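Local coordinates for titin heart isoform N2-B (Homo sapiens, PDB 2BK8), which serves as a giant structural protein of muscle, this immunoglobulin-like domain belonging to its M-band region, at residues A[29-39]-A[70-81]. Numbering follows the deposited sequence.
Sequences DQSTQVTWYFG and DGTYRCKVVNDY
The C and F strands of the immunoglobulin I-set sandwich, 33-38 and 71-78, pair antiparallel here, with paired backbone bonds at Gln33-Val78, Thr35-Lys76 and Tyr37-Arg74 and a last, nearly straight one from Gly39 N to Thr72 O (2.9 Å, 177°). In the core, Cys75 lies over one face of the Trp36 six-membered ring, its CB 3.7 Å from the ring centroid; a chi1 of -67° puts Trp36 CG anti to the carbonyl carbon and swings that ring across to Cys75. Cys75 SG also touches Val34 CG1 at 3.7 Å. Farther along, the Phe38 and Tyr73 rings are near parallel (15°) but slid apart, and Tyr73 OH, bonded to Asp69 O, sits over the Phe38 ring. At the other end Ser31 OG accepts from Asp80 N (3.0 Å) and donates to Asp29 OD1 (3.1 Å), which also receives Ser31 N in an Asx turn. An alanine in place of Asp29 would remove both bonds and is likely to let the Ser31 hydroxyl turn away from Asp80. Strand 83-92 flanks 71-78 and strand 41-42 flanks 33-38; from the opposing sheet, Cys23 of strand 19-26 meets Cys75, while Tyr21 of that strand and Leu60 of strand 57-62 meet Trp36.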
loop_
_atom_site.group_PDB
_atom_site.type_symbol
_atom_site.label_atom_id
_atom_site.label_comp_id
_atom_site.label_asym_id
_atom_site.label_seq_id
_atom_site.Cartn_x
_atom_site.Cartn_y
_atom_site.Cartn_z
ATOM N N ASP A 29 1.003 -5.602 17.234
ATOM C CA ASP A 29 1.055 -5.151 18.631
ATOM C C ASP A 29 1.453 -3.664 18.741
ATOM O O ASP A 29 1.450 -2.939 17.729
ATOM C CB ASP A 29 1.947 -6.069 19.492
ATOM C CG ASP A 29 3.428 -6.004 19.118
ATOM O OD1 ASP A 29 3.867 -5.084 18.401
ATOM O OD2 ASP A 29 4.177 -6.885 19.590
ATOM N N GLN A 30 1.792 -3.226 19.957
ATOM C CA GLN A 30 2.121 -1.820 20.216
ATOM C C GLN A 30 3.382 -1.333 19.513
ATOM O O GLN A 30 3.590 -0.123 19.414
ATOM C CB GLN A 30 2.184 -1.501 21.731
ATOM C CG GLN A 30 3.343 -2.142 22.522
ATOM C CD GLN A 30 4.639 -1.318 22.512
ATOM O OE1 GLN A 30 4.623 -0.096 22.671
ATOM N NE2 GLN A 30 5.766 -1.998 22.343
ATOM N N SER A 31 4.229 -2.251 19.045
ATOM C CA SER A 31 5.448 -1.842 18.334
ATOM C C SER A 31 5.321 -1.831 16.793
ATOM O O SER A 31 6.238 -1.386 16.084
ATOM C CB SER A 31 6.663 -2.670 18.800
ATOM O OG SER A 31 6.701 -3.934 18.165
ATOM N N THR A 32 4.183 -2.296 16.269
ATOM C CA THR A 32 3.972 -2.388 14.825
ATOM C C THR A 32 3.989 -1.006 14.142
ATOM O O THR A 32 3.259 -0.112 14.569
ATOM C CB THR A 32 2.641 -3.111 14.519
ATOM O OG1 THR A 32 2.641 -4.389 15.170
ATOM C CG2 THR A 32 2.462 -3.302 13.021
ATOM N N GLN A 33 4.830 -0.844 13.109
ATOM C CA GLN A 33 4.909 0.376 12.260
ATOM C C GLN A 33 4.754 -0.019 10.777
ATOM O O GLN A 33 5.373 -0.974 10.321
ATOM C CB GLN A 33 6.239 1.141 12.460
ATOM C CG GLN A 33 6.428 2.349 11.486
ATOM C CD GLN A 33 7.806 3.004 11.563
ATOM O OE1 GLN A 33 8.812 2.443 11.096
ATOM N NE2 GLN A 33 7.856 4.208 12.140
ATOM N N VAL A 34 3.968 0.749 10.015
ATOM C CA VAL A 34 3.689 0.409 8.606
ATOM C C VAL A 34 4.209 1.499 7.696
ATOM O O VAL A 34 4.032 2.683 8.004
ATOM C CB VAL A 34 2.163 0.294 8.356
ATOM C CG1 VAL A 34 1.846 0.072 6.846
ATOM C CG2 VAL A 34 1.574 -0.796 9.216
ATOM N N THR A 35 4.903 1.102 6.625
ATOM C CA THR A 35 5.373 2.067 5.611
ATOM C C THR A 35 5.008 1.523 4.223
ATOM O O THR A 35 5.261 0.348 3.911
ATOM C CB THR A 35 6.925 2.285 5.692
ATOM O OG1 THR A 35 7.313 2.644 7.032
ATOM C CG2 THR A 35 7.393 3.390 4.735
ATOM N N TRP A 36 4.438 2.383 3.375
ATOM C CA TRP A 36 4.135 1.997 1.979
ATOM C C TRP A 36 5.195 2.527 0.995
ATOM O O TRP A 36 5.827 3.563 1.250
ATOM C CB TRP A 36 2.759 2.521 1.561
ATOM C CG TRP A 36 1.583 1.904 2.268
ATOM C CD1 TRP A 36 1.123 2.210 3.516
ATOM C CD2 TRP A 36 0.725 0.864 1.761
ATOM N NE1 TRP A 36 0.016 1.437 3.809
ATOM C CE2 TRP A 36 -0.253 0.614 2.747
ATOM C CE3 TRP A 36 0.670 0.148 0.545
ATOM C CZ2 TRP A 36 -1.310 -0.319 2.562
ATOM C CZ3 TRP A 36 -0.360 -0.796 0.355
ATOM C CH2 TRP A 36 -1.341 -1.034 1.389
ATOM N N TYR A 37 5.378 1.814 -0.122
ATOM C CA TYR A 37 6.288 2.228 -1.211
ATOM C C TYR A 37 5.597 2.098 -2.574
ATOM O O TYR A 37 4.794 1.200 -2.788
ATOM C CB TYR A 37 7.587 1.405 -1.228
ATOM C CG TYR A 37 8.421 1.462 0.046
ATOM C CD1 TYR A 37 9.594 2.228 0.125
ATOM C CD2 TYR A 37 8.052 0.706 1.169
ATOM C CE1 TYR A 37 10.355 2.259 1.300
ATOM C CE2 TYR A 37 8.774 0.760 2.313
ATOM C CZ TYR A 37 9.919 1.531 2.396
ATOM O OH TYR A 37 10.640 1.518 3.595
ATOM N N PHE A 38 5.907 3.021 -3.481
ATOM C CA PHE A 38 5.580 2.867 -4.902
ATOM C C PHE A 38 6.884 2.658 -5.652
ATOM O O PHE A 38 7.720 3.565 -5.714
ATOM C CB PHE A 38 4.853 4.113 -5.435
ATOM C CG PHE A 38 4.589 4.096 -6.946
ATOM C CD1 PHE A 38 4.154 2.936 -7.596
ATOM C CD2 PHE A 38 4.752 5.265 -7.698
ATOM C CE1 PHE A 38 3.911 2.909 -8.969
ATOM C CE2 PHE A 38 4.473 5.264 -9.082
ATOM C CZ PHE A 38 4.072 4.085 -9.717
ATOM N N GLY A 39 7.062 1.476 -6.238
ATOM C CA GLY A 39 8.368 1.125 -6.803
ATOM C C GLY A 39 9.464 1.389 -5.773
ATOM O O GLY A 39 9.386 0.860 -4.653
ATOM N N ASP A 70 1.101 3.804 -12.691
ATOM C CA ASP A 70 1.094 2.380 -13.064
ATOM C C ASP A 70 2.389 1.709 -12.556
ATOM O O ASP A 70 3.500 2.149 -12.891
ATOM C CB ASP A 70 0.883 2.231 -14.589
ATOM C CG ASP A 70 0.704 0.772 -15.045
ATOM O OD1 ASP A 70 1.596 -0.054 -14.733
ATOM O OD2 ASP A 70 -0.308 0.466 -15.737
ATOM N N GLY A 71 2.233 0.660 -11.743
ATOM C CA GLY A 71 3.367 -0.152 -11.227
ATOM C C GLY A 71 3.049 -1.012 -10.011
ATOM O O GLY A 71 1.901 -1.478 -9.820
ATOM N N THR A 72 4.072 -1.206 -9.176
ATOM C CA THR A 72 3.984 -2.089 -8.014
ATOM C C THR A 72 3.987 -1.314 -6.694
ATOM O O THR A 72 4.857 -0.451 -6.497
ATOM C CB THR A 72 5.145 -3.098 -8.017
ATOM O OG1 THR A 72 5.150 -3.833 -9.252
ATOM C CG2 THR A 72 4.996 -4.064 -6.862
ATOM N N TYR A 73 3.036 -1.645 -5.802
ATOM C CA TYR A 73 2.903 -0.994 -4.477
ATOM C C TYR A 73 3.218 -2.037 -3.391
ATOM O O TYR A 73 2.789 -3.190 -3.513
ATOM C CB TYR A 73 1.485 -0.392 -4.307
ATOM C CG TYR A 73 1.273 0.820 -5.198
ATOM C CD1 TYR A 73 1.337 2.103 -4.676
ATOM C CD2 TYR A 73 1.088 0.666 -6.579
ATOM C CE1 TYR A 73 1.213 3.239 -5.518
ATOM C CE2 TYR A 73 0.948 1.787 -7.424
ATOM C CZ TYR A 73 1.016 3.057 -6.887
ATOM O OH TYR A 73 0.864 4.144 -7.756
ATOM N N ARG A 74 4.003 -1.656 -2.376
ATOM C CA ARG A 74 4.419 -2.557 -1.274
ATOM C C ARG A 74 3.934 -1.987 0.051
ATOM O O ARG A 74 4.069 -0.793 0.302
ATOM C CB ARG A 74 5.949 -2.692 -1.223
ATOM C CG ARG A 74 6.561 -3.454 -0.014
ATOM C CD ARG A 74 8.104 -3.404 -0.106
ATOM N NE ARG A 74 8.803 -4.199 0.901
ATOM C CZ ARG A 74 10.108 -4.476 0.867
ATOM N NH1 ARG A 74 10.871 -4.042 -0.135
ATOM N NH2 ARG A 74 10.663 -5.212 1.815
ATOM N N CYS A 75 3.356 -2.844 0.891
ATOM C CA CYS A 75 3.066 -2.496 2.300
ATOM C C CYS A 75 4.095 -3.227 3.146
ATOM O O CYS A 75 4.116 -4.480 3.183
ATOM C CB CYS A 75 1.659 -2.961 2.699
ATOM S SG CYS A 75 1.196 -2.594 4.430
ATOM N N LYS A 76 4.979 -2.458 3.785
ATOM C CA LYS A 76 6.020 -3.021 4.673
ATOM C C LYS A 76 5.678 -2.876 6.165
ATOM O O LYS A 76 5.466 -1.773 6.682
ATOM C CB LYS A 76 7.429 -2.424 4.364
ATOM C CG LYS A 76 8.552 -3.037 5.218
ATOM C CD LYS A 76 9.894 -2.390 4.870
ATOM C CE LYS A 76 10.993 -2.861 5.803
ATOM N NZ LYS A 76 12.344 -2.892 5.147
ATOM N N VAL A 77 5.676 -4.006 6.874
ATOM C CA VAL A 77 5.290 -4.036 8.288
ATOM C C VAL A 77 6.450 -4.472 9.167
ATOM O O VAL A 77 7.092 -5.475 8.889
ATOM C CB VAL A 77 4.029 -4.911 8.515
ATOM C CG1 VAL A 77 3.386 -4.499 9.762
ATOM C CG2 VAL A 77 2.999 -4.637 7.366
ATOM N N VAL A 78 6.751 -3.677 10.191
ATOM C CA VAL A 78 7.910 -3.926 11.064
ATOM C C VAL A 78 7.497 -3.799 12.518
ATOM O O VAL A 78 6.818 -2.839 12.890
ATOM C CB VAL A 78 9.077 -2.921 10.786
ATOM C CG1 VAL A 78 10.260 -3.164 11.704
ATOM C CG2 VAL A 78 9.522 -3.005 9.347
ATOM N N ASN A 79 7.891 -4.787 13.323
ATOM C CA ASN A 79 7.875 -4.666 14.788
ATOM C C ASN A 79 9.148 -5.118 15.477
ATOM O O ASN A 79 10.185 -5.277 14.833
ATOM C CB ASN A 79 6.622 -5.283 15.435
ATOM C CG ASN A 79 6.576 -6.794 15.366
ATOM O OD1 ASN A 79 7.410 -7.450 14.734
ATOM N ND2 ASN A 79 5.569 -7.361 16.022
ATOM N N ASP A 80 9.041 -5.323 16.791
ATOM C CA ASP A 80 10.157 -5.681 17.676
ATOM C C ASP A 80 10.659 -7.106 17.480
ATOM O O ASP A 80 11.655 -7.518 18.108
ATOM C CB ASP A 80 9.719 -5.495 19.131
ATOM C CG ASP A 80 9.775 -4.043 19.594
ATOM O OD1 ASP A 80 10.251 -3.163 18.846
ATOM O OD2 ASP A 80 9.361 -3.784 20.742
ATOM N N TYR A 81 9.965 -7.870 16.646
ATOM C CA TYR A 81 10.268 -9.289 16.450
ATOM C C TYR A 81 10.740 -9.615 15.039
ATOM O O TYR A 81 11.515 -10.555 14.847
ATOM C CB TYR A 81 9.062 -10.153 16.828
ATOM C CG TYR A 81 8.713 -10.079 18.299
ATOM C CD1 TYR A 81 9.584 -10.579 19.267
ATOM C CD2 TYR A 81 7.516 -9.502 18.725
ATOM C CE1 TYR A 81 9.273 -10.510 20.623
ATOM C CE2 TYR A 81 7.194 -9.431 20.083
ATOM C CZ TYR A 81 8.077 -9.934 21.021
ATOM O OH TYR A 81 7.768 -9.869 22.363
HETATM O O HOH W 1 7.072 -1.332 -4.459
#